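Local coordinates for glycoside hydrolase family 88 protein (Bacteroides vulgatus, PDB 4Q88) that is of uncharacterised function but probably acts as a hydrolase on carbohydrate substrates, its exact reaction remaining unknown, at residues F282-N287 / A351-R356; T275-Y280 / F347-C352; A218-L223 / T238-M243. One frame throughout, in Å; residues are numbered along the deposited sequence.

Interaction 1: residues F282-N287 / A351-R356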
loop_
_atom_site.group_PDB
_atom_site.type_symbol
_atom_site.label_atom_id
_atom_site.label_comp_id
_atom_site.label_asym_id
_atom_site.label_seq_id
_atom_site.Cartn_x
_atom_site.Cartn_y
_atom_site.Cartn_z
ATOM N N PHE A 282 -4.541 -2.332 10.753
ATOM C CA PHE A 282 -5.026 -2.678 12.090
ATOM C C PHE A 282 -6.524 -3.059 12.013
ATOM O O PHE A 282 -6.949 -4.045 12.565
ATOM C CB PHE A 282 -4.863 -1.495 13.039
ATOM C CG PHE A 282 -3.441 -1.296 13.547
ATOM C CD1 PHE A 282 -2.869 -2.240 14.337
ATOM C CD2 PHE A 282 -2.753 -0.141 13.302
ATOM C CE1 PHE A 282 -1.604 -2.078 14.866
ATOM C CE2 PHE A 282 -1.494 0.044 13.859
ATOM C CZ PHE A 282 -0.914 -0.937 14.607
ATOM N N LEU A 283 -7.295 -2.260 11.287
ATOM C CA LEU A 283 -8.745 -2.548 11.151
ATOM C C LEU A 283 -8.936 -3.919 10.470
ATOM O O LEU A 283 -9.750 -4.730 10.934
ATOM C CB LEU A 283 -9.421 -1.432 10.381
ATOM C CG LEU A 283 -9.586 -0.107 11.112
ATOM C CD1 LEU A 283 -9.918 0.954 10.069
ATOM C CD2 LEU A 283 -10.642 -0.199 12.228
ATOM N N TRP A 284 -8.219 -4.176 9.371
ATOM C CA TRP A 284 -8.311 -5.470 8.656
ATOM C C TRP A 284 -7.966 -6.640 9.609
ATOM O O TRP A 284 -8.696 -7.666 9.702
ATOM C CB TRP A 284 -7.420 -5.503 7.387
ATOM C CG TRP A 284 -7.619 -6.771 6.678
ATOM C CD1 TRP A 284 -8.604 -7.050 5.784
ATOM C CD2 TRP A 284 -6.900 -7.986 6.884
ATOM N NE1 TRP A 284 -8.515 -8.356 5.374
ATOM C CE2 TRP A 284 -7.525 -8.971 6.092
ATOM C CE3 TRP A 284 -5.841 -8.363 7.734
ATOM C CZ2 TRP A 284 -7.084 -10.291 6.063
ATOM C CZ3 TRP A 284 -5.392 -9.697 7.679
ATOM C CH2 TRP A 284 -6.030 -10.622 6.874
ATOM N N GLY A 285 -6.854 -6.473 10.325
ATOM C CA GLY A 285 -6.402 -7.477 11.296
ATOM C C GLY A 285 -7.415 -7.782 12.393
ATOM O O GLY A 285 -7.626 -8.932 12.729
ATOM N N ILE A 286 -8.074 -6.770 12.909
ATOM C CA ILE A 286 -9.077 -6.962 13.953
ATOM C C ILE A 286 -10.302 -7.625 13.308
ATOM O O ILE A 286 -10.827 -8.622 13.826
ATOM C CB ILE A 286 -9.455 -5.606 14.594
ATOM C CG1 ILE A 286 -8.277 -5.010 15.404
ATOM C CG2 ILE A 286 -10.697 -5.763 15.480
ATOM C CD1 ILE A 286 -8.564 -3.572 15.847
ATOM N N ASN A 287 -10.721 -7.102 12.146
ATOM C CA ASN A 287 -11.910 -7.629 11.446
ATOM C C ASN A 287 -11.752 -9.079 11.027
ATOM O O ASN A 287 -12.762 -9.812 10.878
ATOM C CB ASN A 287 -12.186 -6.784 10.207
ATOM C CG ASN A 287 -12.740 -5.431 10.549
ATOM O OD1 ASN A 287 -13.184 -5.207 11.670
ATOM N ND2 ASN A 287 -12.674 -4.505 9.604
ATOM N N ALA A 351 -10.768 3.988 5.423
ATOM C CA ALA A 351 -12.180 4.360 5.576
ATOM C C ALA A 351 -13.090 3.154 5.264
ATOM O O ALA A 351 -14.034 2.875 6.037
ATOM C CB ALA A 351 -12.547 5.549 4.692
ATOM N N CYS A 352 -12.787 2.429 4.185
ATOM C CA CYS A 352 -13.604 1.239 3.825
ATOM C C CYS A 352 -13.552 0.194 4.941
ATOM O O CYS A 352 -14.591 -0.385 5.359
ATOM C CB CYS A 352 -13.155 0.620 2.526
ATOM S SG CYS A 352 -13.535 1.605 1.087
ATOM N N GLU A 353 -12.348 -0.083 5.422
ATOM C CA GLU A 353 -12.207 -1.055 6.495
ATOM C C GLU A 353 -12.861 -0.598 7.808
ATOM O O GLU A 353 -13.295 -1.444 8.597
ATOM C CB GLU A 353 -10.724 -1.441 6.692
ATOM C CG GLU A 353 -10.509 -2.850 7.253
ATOM C CD GLU A 353 -11.042 -4.032 6.427
ATOM O OE1 GLU A 353 -11.449 -5.008 7.058
ATOM O OE2 GLU A 353 -11.028 -4.036 5.176
ATOM N N ARG A 354 -12.915 0.709 8.044
ATOM C CA ARG A 354 -13.618 1.248 9.183
ATOM C C ARG A 354 -15.130 0.940 9.123
ATOM O O ARG A 354 -15.726 0.594 10.140
ATOM C CB ARG A 354 -13.427 2.733 9.283
ATOM C CG ARG A 354 -14.069 3.391 10.500
ATOM C CD ARG A 354 -13.447 2.907 11.807
ATOM N NE ARG A 354 -14.020 3.657 12.917
ATOM C CZ ARG A 354 -13.729 3.522 14.199
ATOM N NH1 ARG A 354 -12.825 2.667 14.651
ATOM N NH2 ARG A 354 -14.364 4.299 15.042
ATOM N N VAL A 355 -15.713 1.056 7.936
ATOM C CA VAL A 355 -17.127 0.659 7.742
ATOM C C VAL A 355 -17.288 -0.807 8.130
ATOM O O VAL A 355 -18.219 -1.161 8.886
ATOM C CB VAL A 355 -17.599 0.891 6.288
ATOM C CG1 VAL A 355 -19.011 0.312 6.097
ATOM C CG2 VAL A 355 -17.574 2.346 5.961
ATOM N N ARG A 356 -16.373 -1.685 7.686
ATOM C CA ARG A 356 -16.471 -3.076 7.999
ATOM C C ARG A 356 -16.301 -3.339 9.490
ATOM O O ARG A 356 -16.876 -4.249 10.031
ATOM C CB ARG A 356 -15.523 -3.932 7.161
ATOM C CG ARG A 356 -15.617 -3.725 5.660
ATOM C CD ARG A 356 -14.791 -4.772 4.929
ATOM N NE ARG A 356 -14.851 -4.610 3.468
ATOM C CZ ARG A 356 -15.865 -5.021 2.698
ATOM N NH1 ARG A 356 -16.886 -5.654 3.252
ATOM N NH2 ARG A 356 -15.850 -4.824 1.372
#

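Interaction 2: residues T275-Y280 / F347-C352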
loop_
_atom_site.group_PDB
_atom_site.type_symbol
_atom_site.label_atom_id
_atom_site.label_comp_id
_atom_site.label_asym_id
_atom_site.label_seq_id
_atom_site.Cartn_x
_atom_site.Cartn_y
_atom_site.Cartn_z
ATOM N N THR A 275 0.057 6.802 8.446
ATOM C CA THR A 275 -1.043 6.635 9.366
ATOM C C THR A 275 -2.187 5.892 8.716
ATOM O O THR A 275 -2.746 4.995 9.349
ATOM C CB THR A 275 -1.525 8.000 9.914
ATOM O OG1 THR A 275 -0.403 8.663 10.546
ATOM C CG2 THR A 275 -2.616 7.847 10.850
ATOM N N ALA A 276 -2.547 6.260 7.491
ATOM C CA ALA A 276 -3.754 5.645 6.865
ATOM C C ALA A 276 -3.490 4.177 6.531
ATOM O O ALA A 276 -4.349 3.306 6.741
ATOM C CB ALA A 276 -4.130 6.409 5.596
ATOM N N LEU A 277 -2.294 3.890 6.038
ATOM C CA LEU A 277 -1.902 2.498 5.754
ATOM C C LEU A 277 -1.891 1.639 7.008
ATOM O O LEU A 277 -2.390 0.485 7.007
ATOM C CB LEU A 277 -0.578 2.436 5.040
ATOM C CG LEU A 277 -0.619 3.063 3.617
ATOM C CD1 LEU A 277 0.796 3.398 3.214
ATOM C CD2 LEU A 277 -1.282 2.125 2.646
ATOM N N PHE A 278 -1.349 2.190 8.082
ATOM C CA PHE A 278 -1.368 1.459 9.367
ATOM C C PHE A 278 -2.808 1.223 9.832
ATOM O O PHE A 278 -3.154 0.151 10.305
ATOM C CB PHE A 278 -0.633 2.206 10.447
ATOM C CG PHE A 278 0.881 2.336 10.216
ATOM C CD1 PHE A 278 1.627 1.268 9.784
ATOM C CD2 PHE A 278 1.517 3.512 10.515
ATOM C CE1 PHE A 278 3.000 1.352 9.649
ATOM C CE2 PHE A 278 2.887 3.636 10.335
ATOM C CZ PHE A 278 3.635 2.555 9.881
ATOM N N THR A 279 -3.649 2.257 9.732
ATOM C CA THR A 279 -5.015 2.146 10.211
ATOM C C THR A 279 -5.741 1.040 9.443
ATOM O O THR A 279 -6.528 0.268 10.035
ATOM C CB THR A 279 -5.730 3.514 10.094
ATOM O OG1 THR A 279 -4.995 4.483 10.863
ATOM C CG2 THR A 279 -7.148 3.429 10.607
ATOM N N TYR A 280 -5.569 1.031 8.110
ATOM C CA TYR A 280 -6.115 -0.044 7.292
ATOM C C TYR A 280 -5.692 -1.382 7.803
ATOM O O TYR A 280 -6.510 -2.322 8.012
ATOM C CB TYR A 280 -5.703 0.113 5.802
ATOM C CG TYR A 280 -6.042 -1.111 4.975
ATOM C CD1 TYR A 280 -7.385 -1.468 4.734
ATOM C CD2 TYR A 280 -5.049 -1.967 4.509
ATOM C CE1 TYR A 280 -7.699 -2.629 4.015
ATOM C CE2 TYR A 280 -5.384 -3.144 3.787
ATOM C CZ TYR A 280 -6.688 -3.445 3.536
ATOM O OH TYR A 280 -7.003 -4.583 2.846
ATOM N N PHE A 347 -6.093 6.580 2.400
ATOM C CA PHE A 347 -7.232 7.022 3.183
ATOM C C PHE A 347 -8.500 6.186 2.911
ATOM O O PHE A 347 -9.123 5.700 3.833
ATOM C CB PHE A 347 -7.501 8.494 2.959
ATOM C CG PHE A 347 -8.652 9.042 3.778
ATOM C CD1 PHE A 347 -9.961 8.880 3.354
ATOM C CD2 PHE A 347 -8.421 9.677 4.984
ATOM C CE1 PHE A 347 -11.031 9.380 4.133
ATOM C CE2 PHE A 347 -9.467 10.183 5.741
ATOM C CZ PHE A 347 -10.745 10.017 5.324
ATOM N N LEU A 348 -8.783 5.951 1.644
ATOM C CA LEU A 348 -9.951 5.120 1.275
ATOM C C LEU A 348 -9.856 3.686 1.765
ATOM O O LEU A 348 -10.872 3.111 2.192
ATOM C CB LEU A 348 -10.215 5.177 -0.236
ATOM C CG LEU A 348 -10.601 6.534 -0.790
ATOM C CD1 LEU A 348 -10.504 6.486 -2.306
ATOM C CD2 LEU A 348 -11.975 6.949 -0.378
ATOM N N LEU A 349 -8.669 3.072 1.739
ATOM C CA LEU A 349 -8.531 1.732 2.301
ATOM C C LEU A 349 -8.948 1.771 3.771
ATOM O O LEU A 349 -9.764 0.954 4.228
ATOM C CB LEU A 349 -7.059 1.225 2.186
ATOM C CG LEU A 349 -6.442 1.001 0.800
ATOM C CD1 LEU A 349 -4.960 0.586 0.943
ATOM C CD2 LEU A 349 -7.213 -0.055 0.049
ATOM N N ALA A 350 -8.413 2.745 4.519
ATOM C CA ALA A 350 -8.698 2.842 5.961
ATOM C C ALA A 350 -10.198 3.069 6.192
ATOM O O ALA A 350 -10.805 2.416 7.044
ATOM C CB ALA A 350 -7.910 3.994 6.599
ATOM N N ALA A 351 -10.768 3.988 5.423
ATOM C CA ALA A 351 -12.180 4.360 5.576
ATOM C C ALA A 351 -13.090 3.154 5.264
ATOM O O ALA A 351 -14.034 2.875 6.037
ATOM C CB ALA A 351 -12.547 5.549 4.692
ATOM N N CYS A 352 -12.787 2.429 4.185
ATOM C CA CYS A 352 -13.604 1.239 3.825
ATOM C C CYS A 352 -13.552 0.194 4.941
ATOM O O CYS A 352 -14.591 -0.385 5.359
ATOM C CB CYS A 352 -13.155 0.620 2.526
ATOM S SG CYS A 352 -13.535 1.605 1.087
#

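Interaction 3: residues A218-L223 / T238-M243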
loop_
_atom_site.group_PDB
_atom_site.type_symbol
_atom_site.label_atom_id
_atom_site.label_comp_id
_atom_site.label_asym_id
_atom_site.label_seq_id
_atom_site.Cartn_x
_atom_site.Cartn_y
_atom_site.Cartn_z
ATOM N N ALA A 218 0.446 -4.217 2.885
ATOM C CA ALA A 218 0.769 -5.325 1.989
ATOM C C ALA A 218 0.500 -6.669 2.587
ATOM O O ALA A 218 -0.089 -7.568 1.919
ATOM C CB ALA A 218 2.194 -5.214 1.461
ATOM N N PHE A 219 0.957 -6.903 3.813
ATOM C CA PHE A 219 0.735 -8.208 4.422
ATOM C C PHE A 219 -0.729 -8.458 4.641
ATOM O O PHE A 219 -1.209 -9.593 4.465
ATOM C CB PHE A 219 1.496 -8.338 5.753
ATOM C CG PHE A 219 2.934 -8.684 5.562
ATOM C CD1 PHE A 219 3.282 -9.937 5.138
ATOM C CD2 PHE A 219 3.933 -7.766 5.748
ATOM C CE1 PHE A 219 4.604 -10.304 4.957
ATOM C CE2 PHE A 219 5.256 -8.088 5.496
ATOM C CZ PHE A 219 5.597 -9.376 5.100
ATOM N N ALA A 220 -1.490 -7.417 5.000
ATOM C CA ALA A 220 -2.951 -7.604 5.070
ATOM C C ALA A 220 -3.559 -8.022 3.740
ATOM O O ALA A 220 -4.379 -9.000 3.657
ATOM C CB ALA A 220 -3.632 -6.332 5.552
ATOM N N LYS A 221 -3.152 -7.354 2.670
ATOM C CA LYS A 221 -3.646 -7.715 1.346
ATOM C C LYS A 221 -3.217 -9.131 0.901
ATOM O O LYS A 221 -3.985 -9.845 0.228
ATOM C CB LYS A 221 -3.266 -6.689 0.309
ATOM C CG LYS A 221 -4.050 -5.378 0.479
ATOM C CD LYS A 221 -3.498 -4.255 -0.311
ATOM C CE LYS A 221 -3.890 -4.221 -1.745
ATOM N NZ LYS A 221 -5.361 -4.086 -2.015
ATOM N N VAL A 222 -2.002 -9.518 1.250
ATOM C CA VAL A 222 -1.552 -10.873 0.985
ATOM C C VAL A 222 -2.466 -11.875 1.719
ATOM O O VAL A 222 -3.013 -12.813 1.078
ATOM C CB VAL A 222 -0.090 -11.086 1.390
ATOM C CG1 VAL A 222 0.227 -12.577 1.519
ATOM C CG2 VAL A 222 0.857 -10.462 0.393
ATOM N N LEU A 223 -2.666 -11.660 3.025
ATOM C CA LEU A 223 -3.444 -12.569 3.836
ATOM C C LEU A 223 -4.936 -12.589 3.434
ATOM O O LEU A 223 -5.598 -13.632 3.556
ATOM C CB LEU A 223 -3.259 -12.258 5.329
ATOM C CG LEU A 223 -1.851 -12.602 5.822
ATOM C CD1 LEU A 223 -1.575 -11.957 7.154
ATOM C CD2 LEU A 223 -1.651 -14.134 5.868
ATOM N N THR A 238 2.696 -14.286 11.332
ATOM C CA THR A 238 3.602 -13.946 12.396
ATOM C C THR A 238 4.255 -12.584 12.135
ATOM O O THR A 238 4.319 -11.774 13.061
ATOM C CB THR A 238 4.700 -14.995 12.540
ATOM O OG1 THR A 238 4.108 -16.190 13.040
ATOM C CG2 THR A 238 5.738 -14.536 13.501
ATOM N N ARG A 239 4.612 -12.329 10.887
ATOM C CA ARG A 239 5.211 -11.044 10.550
ATOM C C ARG A 239 4.179 -9.936 10.761
ATOM O O ARG A 239 4.504 -8.888 11.354
ATOM C CB ARG A 239 5.784 -11.039 9.147
ATOM C CG ARG A 239 6.362 -9.707 8.702
ATOM C CD ARG A 239 7.529 -9.239 9.532
ATOM N NE ARG A 239 8.492 -10.302 9.792
ATOM C CZ ARG A 239 9.384 -10.765 8.925
ATOM N NH1 ARG A 239 9.546 -10.197 7.749
ATOM N NH2 ARG A 239 10.199 -11.741 9.291
ATOM N N PHE A 240 2.960 -10.143 10.269
ATOM C CA PHE A 240 1.896 -9.148 10.452
ATOM C C PHE A 240 1.611 -8.839 11.922
ATOM O O PHE A 240 1.473 -7.675 12.314
ATOM C CB PHE A 240 0.641 -9.662 9.745
ATOM C CG PHE A 240 -0.531 -8.754 9.857
ATOM C CD1 PHE A 240 -0.604 -7.584 9.104
ATOM C CD2 PHE A 240 -1.614 -9.128 10.612
ATOM C CE1 PHE A 240 -1.727 -6.761 9.146
ATOM C CE2 PHE A 240 -2.739 -8.291 10.676
ATOM C CZ PHE A 240 -2.781 -7.111 9.951
ATOM N N GLN A 241 1.487 -9.876 12.739
ATOM C CA GLN A 241 1.210 -9.687 14.150
ATOM C C GLN A 241 2.350 -8.978 14.885
ATOM O O GLN A 241 2.104 -8.143 15.767
ATOM C CB GLN A 241 0.896 -11.012 14.810
ATOM C CG GLN A 241 -0.440 -11.563 14.337
ATOM C CD GLN A 241 -0.670 -12.988 14.825
ATOM O OE1 GLN A 241 0.309 -13.790 15.016
ATOM N NE2 GLN A 241 -1.941 -13.353 14.965
ATOM N N THR A 242 3.587 -9.339 14.549
ATOM C CA THR A 242 4.749 -8.657 15.164
ATOM C C THR A 242 4.855 -7.216 14.765
ATOM O O THR A 242 5.132 -6.343 15.600
ATOM C CB THR A 242 6.009 -9.383 14.745
ATOM O OG1 THR A 242 5.931 -10.757 15.145
ATOM C CG2 THR A 242 7.225 -8.748 15.361
HETATM N N MSE A 243 4.635 -6.910 13.473
HETATM C CA MSE A 243 4.636 -5.531 13.057
HETATM C C MSE A 243 3.539 -4.755 13.726
HETATM O O MSE A 243 3.720 -3.609 14.125
HETATM C CB MSE A 243 4.440 -5.372 11.525
HETATM C CG MSE A 243 5.563 -5.974 10.708
HETATM SE SE MSE A 243 5.316 -5.413 8.835
HETATM C CE MSE A 243 5.709 -3.487 9.030
#

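Interaction 1: residues F282-N287 / A351-R356
The indole of Trp284 meets the carboxylate of Glu353 at its edge: OE2 lies in the ring plane near CD1, while OE1 approaches obliquely, 3.7 Å from CD1 of Trp284. The two planes are well inclined to each other. Leu283 places CD2 at the edge of the Arg354 guanidinium, near its plane; that guanidinium is salt-bridged to Glu301 and Glu11. The third flat group, the Asn287 amide, carries both hydrogen bonds of the contact in its own plane. Its ND2 reaches Glu353 OE1 at 2.9 Å, almost straight (173°), on the anti side and somewhat out of the carboxylate plane, and also Glu353 O at 3.3 Å in a more bent bond. The Glu353 chain bends about CB-CG (chi2 60°), so that OE1 lies alongside helix 272-287, within reach of the Asn287 amide; CG packs on Leu283 CB at 3.6 Å. A leucine in place of Asn287 would probably leave Glu353 OE1 without its amide donor and the carboxylate freer to turn. These two parallel helices, whose axes cross at 27°, are thus joined by a polar grip: one amide nitrogen serves a side-chain and a backbone oxygen of the same residue, and the bond to OE1 probably helps to hold the carboxylate beside the indole.

Interaction 2: residues T275-Y280 / F347-C352
Apolar contacts carry most of this interface, beginning with Tyr280 and Leu349. The tyrosine CD1 lies 3.7 Å from Leu349 CB, and Leu349 CD1 sits over one face of the phenol ring. With CG anti to the backbone N (chi1 170°), the ring of Tyr280 is swung across onto Leu349; Tyr280 also touches Ala217 and Lys221 of helix 209-225. The same leucine methyl CD1 meets Leu277 CD2 at 4.3 Å, and the methyl groups of Thr279 and Ala350 touch through CG2 and CB.

Small side chains let the backbones come close. Ala276 CB rests 3.8 Å from Phe347 N, and the CA atoms of Tyr280 and Ala350 are 4.1 Å apart, with the axes approaching to 7.8 Å. The two helices run in the same direction at 30°, consistent with two neighbours in one layer of the (alpha/alpha)6 barrel expected of this six-hairpin family. Phe347 turns away to pack on Ile19 of helix 13-30.

Carbonyl groups face carbon across the seam: Leu349 O lies 3.4 Å from Tyr280 CD1, and Ala276 O approaches Ala350 CB. No hydrogen bond links the segments. Within helix 272-287, Thr279 OG1 donates to Thr275 O at 2.8 Å, while Thr279 N reaches that oxygen from the opposite face of its carbonyl plane; the hydroxyl bond helps hold the chi1 of Thr279, with its CB and CG2 alongside Ala350 CB.

Interaction 3: residues A218-L223 / T238-M243
Phe219 and Phe240 anchor the packing of an antiparallel helical hairpin, in which helices 209-225 and 233-249 follow one another in the chain and their axes stand at 145°, as expected for a protein of the six-hairpin clan. Phe219 offers one ring face to Arg239, whose CG stands 3.6 Å above the plane, offset toward the rim, in a CH-pi contact; the nearest ring atom is CZ, at 3.7 Å from that CG. Met243, present as selenomethionine, comes at the same ring obliquely, its SE lying 4.1 Å from Phe219 CD2 in a Met-aromatic contact, with the two side chains crossing at about a right angle.

Phe240 fills the neighbouring space. Its CD1 packs 4.0 Å from Phe219 CB, CE1 lies near Ala220 CB, and Leu223 CD1 meets Phe240 CB at 4.1 Å. These partners approach the Phe240 ring obliquely; the ring also stacks with Phe216.

Around this first shell, Met149 of helix 144-159 and Tyr236 also pack on Phe219. In Arg239, CG anti to the backbone N (chi1 177°) lies over the Phe219 ring, and bends at chi2 and chi3 turn the guanidinium, its plane 76° from that of the ring, toward outside partners. Tyr180 makes a cation-pi contact there, and the guanidinium is held through Arg239 NH1, which is both salt-bridged to Asp176 OD2 and hydrogen-bonded to Tyr187 OH.

From the N terminus, interaction 3 comes first, closing the short connection between two consecutive helices before the other contacts open. Helix 272-287 then starts interactions 2 and 1 in turn, and both end on helix 341-358, enclosing helix 293-311. Because the helices are parallel, the contact that opens first also closes first: interactions 2 and 1 cross rather than nest, sharing Ala351 and Cys352, and form successive steps of one seam. Helix 272-287 also bridges to the earlier hairpin: Trp284 CE3 lies 3.7 Å from Ala220 CB, Gly285 CA packs against Phe240 CE2, and Tyr280 reaches Lys221. Hairpin 209-249 is thereby tied to the C-terminal helix.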